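Local coordinates for protein putative creatinine amidohydrolase (Bacteroides fragilis, PDB 3LUB) that binds two zinc ions and, as a member of the creatininase superfamily, probably hydrolyses carbon-nitrogen bonds in linear amides, at residues S105-G110 and P137-A142; V23-W28 and G242-M247. One frame throughout, in Å; residues are numbered along the deposited sequence.

Interaction 1. Residues S105-G110 and P137-A142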
# COMPACT_ATOMS: atom_id res chain seq x y z
N SER F 105 -18.01 6.31 3.71
CA SER F 105 -19.10 6.36 4.71
C SER F 105 -20.21 7.32 4.33
O SER F 105 -21.36 6.92 4.23
CB SER F 105 -18.54 6.73 6.08
OG SER F 105 -17.83 5.63 6.62
N LEU F 106 -19.86 8.57 4.05
CA LEU F 106 -20.86 9.55 3.61
C LEU F 106 -21.64 9.10 2.36
O LEU F 106 -22.83 9.35 2.22
CB LEU F 106 -20.22 10.91 3.35
CG LEU F 106 -19.51 11.65 4.49
CD1 LEU F 106 -18.90 12.90 3.94
CD2 LEU F 106 -20.43 12.00 5.64
N HIS F 107 -20.97 8.44 1.43
CA HIS F 107 -21.64 7.95 0.24
C HIS F 107 -22.66 6.86 0.56
O HIS F 107 -23.76 6.86 0.02
CB HIS F 107 -20.61 7.43 -0.78
CG HIS F 107 -21.19 7.19 -2.14
ND1 HIS F 107 -21.86 6.03 -2.47
CD2 HIS F 107 -21.23 7.98 -3.25
CE1 HIS F 107 -22.28 6.11 -3.71
NE2 HIS F 107 -21.92 7.28 -4.20
N VAL F 108 -22.30 5.91 1.42
CA VAL F 108 -23.23 4.87 1.86
C VAL F 108 -24.47 5.52 2.51
O VAL F 108 -25.60 5.01 2.39
CB VAL F 108 -22.55 3.92 2.87
CG1 VAL F 108 -23.57 3.17 3.73
CG2 VAL F 108 -21.65 2.95 2.14
N GLN F 109 -24.25 6.62 3.21
CA GLN F 109 -25.32 7.32 3.93
C GLN F 109 -26.27 8.12 3.03
O GLN F 109 -27.27 8.60 3.52
CB GLN F 109 -24.74 8.25 5.01
CG GLN F 109 -23.99 7.49 6.09
CD GLN F 109 -22.99 8.34 6.83
OE1 GLN F 109 -23.02 9.56 6.78
NE2 GLN F 109 -22.11 7.68 7.54
N GLY F 110 -25.91 8.28 1.74
CA GLY F 110 -26.75 8.98 0.74
C GLY F 110 -26.28 10.37 0.37
O GLY F 110 -26.88 11.03 -0.49
N PRO F 137 -18.05 8.81 -9.02
CA PRO F 137 -18.41 9.84 -10.02
C PRO F 137 -19.70 10.66 -9.73
O PRO F 137 -19.88 11.73 -10.29
CB PRO F 137 -18.50 9.05 -11.32
CG PRO F 137 -18.64 7.66 -10.95
CD PRO F 137 -18.09 7.45 -9.58
N ASP F 138 -20.53 10.20 -8.80
CA ASP F 138 -21.73 10.91 -8.38
C ASP F 138 -21.55 11.78 -7.10
O ASP F 138 -22.52 12.37 -6.61
CB ASP F 138 -22.91 9.91 -8.19
CG ASP F 138 -22.59 8.75 -7.20
OD1 ASP F 138 -21.42 8.56 -6.74
OD2 ASP F 138 -23.55 7.99 -6.92
N PHE F 139 -20.31 11.88 -6.60
CA PHE F 139 -20.02 12.54 -5.32
C PHE F 139 -19.16 13.78 -5.58
O PHE F 139 -18.06 13.68 -6.04
CB PHE F 139 -19.32 11.55 -4.39
CG PHE F 139 -19.34 11.94 -2.92
CD1 PHE F 139 -18.54 12.95 -2.45
CD2 PHE F 139 -20.12 11.25 -2.02
CE1 PHE F 139 -18.58 13.30 -1.11
CE2 PHE F 139 -20.14 11.59 -0.68
CZ PHE F 139 -19.38 12.61 -0.23
N LEU F 140 -19.71 14.95 -5.32
CA LEU F 140 -19.02 16.20 -5.57
C LEU F 140 -18.17 16.58 -4.36
O LEU F 140 -18.70 16.73 -3.27
CB LEU F 140 -20.06 17.28 -5.81
CG LEU F 140 -19.56 18.69 -6.15
CD1 LEU F 140 -18.73 18.66 -7.42
CD2 LEU F 140 -20.75 19.66 -6.27
N ILE F 141 -16.86 16.75 -4.56
CA ILE F 141 -15.95 17.22 -3.51
C ILE F 141 -15.25 18.50 -3.97
O ILE F 141 -14.51 18.49 -4.96
CB ILE F 141 -14.87 16.15 -3.18
CG1 ILE F 141 -15.49 14.78 -2.95
CG2 ILE F 141 -14.04 16.57 -1.95
CD1 ILE F 141 -14.47 13.72 -2.59
N ALA F 142 -15.49 19.60 -3.23
CA ALA F 142 -14.76 20.87 -3.43
C ALA F 142 -13.73 21.05 -2.30
O ALA F 142 -13.84 20.41 -1.26
CB ALA F 142 -15.74 22.05 -3.47

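Interaction 2. Residues V23-W28 and G242-M247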
# COMPACT_ATOMS: atom_id res chain seq x y z
N VAL F 23 -25.44 19.65 2.16
CA VAL F 23 -23.97 19.70 1.98
C VAL F 23 -23.27 19.29 3.25
O VAL F 23 -23.76 19.59 4.31
CB VAL F 23 -23.52 21.10 1.54
CG1 VAL F 23 -22.04 21.11 1.15
CG2 VAL F 23 -24.42 21.60 0.40
N ILE F 24 -22.13 18.59 3.13
CA ILE F 24 -21.27 18.24 4.29
C ILE F 24 -20.02 19.11 4.21
O ILE F 24 -19.45 19.31 3.14
CB ILE F 24 -20.85 16.72 4.30
CG1 ILE F 24 -22.06 15.78 4.06
CG2 ILE F 24 -20.03 16.36 5.56
CD1 ILE F 24 -23.28 16.04 4.91
N ILE F 25 -19.59 19.63 5.34
CA ILE F 25 -18.38 20.45 5.40
C ILE F 25 -17.39 19.73 6.27
O ILE F 25 -17.70 19.39 7.40
CB ILE F 25 -18.61 21.86 6.00
CG1 ILE F 25 -19.98 22.45 5.57
CG2 ILE F 25 -17.50 22.70 5.62
CD1 ILE F 25 -20.19 22.52 4.15
N LEU F 26 -16.20 19.46 5.73
CA LEU F 26 -15.13 18.84 6.48
C LEU F 26 -14.03 19.86 6.77
O LEU F 26 -13.26 20.20 5.88
CB LEU F 26 -14.59 17.63 5.70
CG LEU F 26 -13.49 16.76 6.33
CD1 LEU F 26 -14.03 16.13 7.61
CD2 LEU F 26 -13.02 15.71 5.30
N PRO F 27 -13.97 20.37 8.02
CA PRO F 27 -12.83 21.18 8.36
C PRO F 27 -11.57 20.30 8.50
O PRO F 27 -11.62 19.20 9.06
CB PRO F 27 -13.24 21.86 9.69
CG PRO F 27 -14.69 21.50 9.90
CD PRO F 27 -14.90 20.23 9.15
N TRP F 28 -10.46 20.76 7.93
CA TRP F 28 -9.24 19.99 7.95
C TRP F 28 -8.11 20.90 8.34
O TRP F 28 -7.81 21.93 7.64
CB TRP F 28 -9.01 19.34 6.59
CG TRP F 28 -8.07 18.21 6.62
CD1 TRP F 28 -6.85 18.19 7.21
CD2 TRP F 28 -8.27 16.92 6.05
NE1 TRP F 28 -6.26 16.97 7.02
CE2 TRP F 28 -7.10 16.17 6.30
CE3 TRP F 28 -9.31 16.33 5.31
CZ2 TRP F 28 -6.93 14.85 5.87
CZ3 TRP F 28 -9.15 15.04 4.88
CH2 TRP F 28 -7.96 14.30 5.17
N GLY F 242 -22.99 31.39 0.61
CA GLY F 242 -23.38 31.39 -0.79
C GLY F 242 -22.98 30.13 -1.58
O GLY F 242 -23.78 29.59 -2.37
N LEU F 243 -21.76 29.68 -1.37
CA LEU F 243 -21.28 28.44 -1.97
C LEU F 243 -22.05 27.23 -1.48
O LEU F 243 -22.40 26.34 -2.27
CB LEU F 243 -19.79 28.25 -1.69
CG LEU F 243 -19.17 26.87 -2.02
CD1 LEU F 243 -19.00 26.72 -3.47
CD2 LEU F 243 -17.81 26.73 -1.32
N PHE F 244 -22.29 27.17 -0.17
CA PHE F 244 -23.13 26.08 0.37
C PHE F 244 -24.49 26.07 -0.33
O PHE F 244 -24.97 25.04 -0.74
CB PHE F 244 -23.38 26.20 1.90
CG PHE F 244 -22.14 26.19 2.76
CD1 PHE F 244 -20.86 26.00 2.24
CD2 PHE F 244 -22.27 26.34 4.13
CE1 PHE F 244 -19.75 26.02 3.07
CE2 PHE F 244 -21.16 26.33 4.95
CZ PHE F 244 -19.90 26.18 4.42
N GLU F 245 -25.13 27.22 -0.43
CA GLU F 245 -26.49 27.28 -1.04
C GLU F 245 -26.49 26.82 -2.49
O GLU F 245 -27.35 26.05 -2.90
CB GLU F 245 -27.08 28.69 -0.97
CG GLU F 245 -27.54 29.14 0.42
CD GLU F 245 -27.39 30.65 0.63
OE1 GLU F 245 -26.91 31.32 -0.32
OE2 GLU F 245 -27.74 31.17 1.73
N GLU F 246 -25.55 27.32 -3.28
CA GLU F 246 -25.47 26.96 -4.71
C GLU F 246 -25.07 25.51 -4.91
O GLU F 246 -25.56 24.87 -5.82
CB GLU F 246 -24.48 27.85 -5.43
CG GLU F 246 -24.83 29.31 -5.44
CD GLU F 246 -23.60 30.17 -5.70
OE1 GLU F 246 -22.48 29.60 -5.70
OE2 GLU F 246 -23.75 31.40 -5.89
N MSE F 247 -24.19 24.98 -4.07
CA MSE F 247 -23.90 23.54 -4.10
C MSE F 247 -25.13 22.70 -3.86
O MSE F 247 -25.34 21.70 -4.55
CB MSE F 247 -22.82 23.15 -3.08
CG MSE F 247 -21.42 23.55 -3.51
SE MSE F 247 -20.10 23.07 -2.14
CE MSE F 247 -20.10 21.10 -2.45

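Interaction 1. Residues S105-G110 and P137-A142
H107, in the last turn of helix 92-108, donates its ring N-H at NE2 to the carboxylate of D138, and the two residues illustrate how a helix end can be tied to the loop that leads into a strand in an alpha/beta fold. The main bond runs from NE2 of H107 to OD1 of D138 at 2.9 Å, moderately bent with an N-H...O angle of 146°. OD1 is met on its syn side, but from well out of the carboxylate plane, and a weak second bond reaches OD2 of the same group from NE2 at 3.2 Å. Ring and carboxylate are twisted against each other, their planes 47° apart.

F139 fills the next layer. With CG anti to its backbone N (chi1 -162°), its ring reaches the helix edge-on: CD2 of F139 lies 3.7 Å from CD2 of H107, edge against edge, while CZ of F139 comes within 4.1 Å of CB of L106.

Further out, the ring of Y136 meets that of H107 at an inclined angle, and R112 binds the carbonyl O of H107 while forming a long, weak ion pair with OD2 of D138. G110 ends the helix in a Schellman motif.

The donor role of NE2 requires a proton there, and a carboxylate so close would probably stabilise a positive charge on the imidazole, next to the apolar packing of F139 and L106, although the bond alone does not establish a charged ring.

Interaction 2. Residues V23-W28 and G242-M247
I25 lays its CD1 methyl over the ring of F244, joining strand 23-28 of the parallel sheet to helix 226-249 packed against it, the helix-on-sheet layering of an alpha/beta fold, as in the creatininase family. The short segments run in roughly opposing directions, 140° apart, with their axes 9.4 Å apart at closest approach.

The aromatic part is a CH-pi contact. CD1 of I25 stands 3.8 Å from the centroid of the F244 ring, 17° off the ring normal, and CG1 of I25 follows at 3.9 Å from CZ of F244. With CG anti to the carbonyl carbon (chi1 -60°), the ring of F244 swings in to meet I25. A54 of helix 42-62 and L115 of strand 113-118 also touch F244, so two further elements of the core share its packing.

The aliphatic part belongs to V23, whose two methyls divide the work. CG2 of V23 rests 3.7 Å from the carbonyl O of F244, a van der Waals contact with the helix backbone. CG1 instead meets selenomethionine M247, whose chain bends at its third torsion and ends with CE of M247 4.1 Å from CG1 of V23.

How the interactions relate
The pair shows how contact chemistry follows depth. Interaction 2 is buried, with no hydrogen bond across it, whereas interaction 1, farther from the chain's centre, is only partly buried and adds a histidine-carboxylate bond to its apolar contacts. Both serve the same parallel sheet: interaction 1 ties helix 92-108 to the lead-in of its edge strand 140-145, and interaction 2 seats helix 226-249 on an inner strand. They meet directly, CD1 of L106 lying 4.0 Å from CG2 of I24, and CD2 of L140 lying 4.1 Å from CE of M247. Interaction 1 is nested within the long chain segment that interaction 2 closes; both reach the third subunit and lie away from the zinc sites.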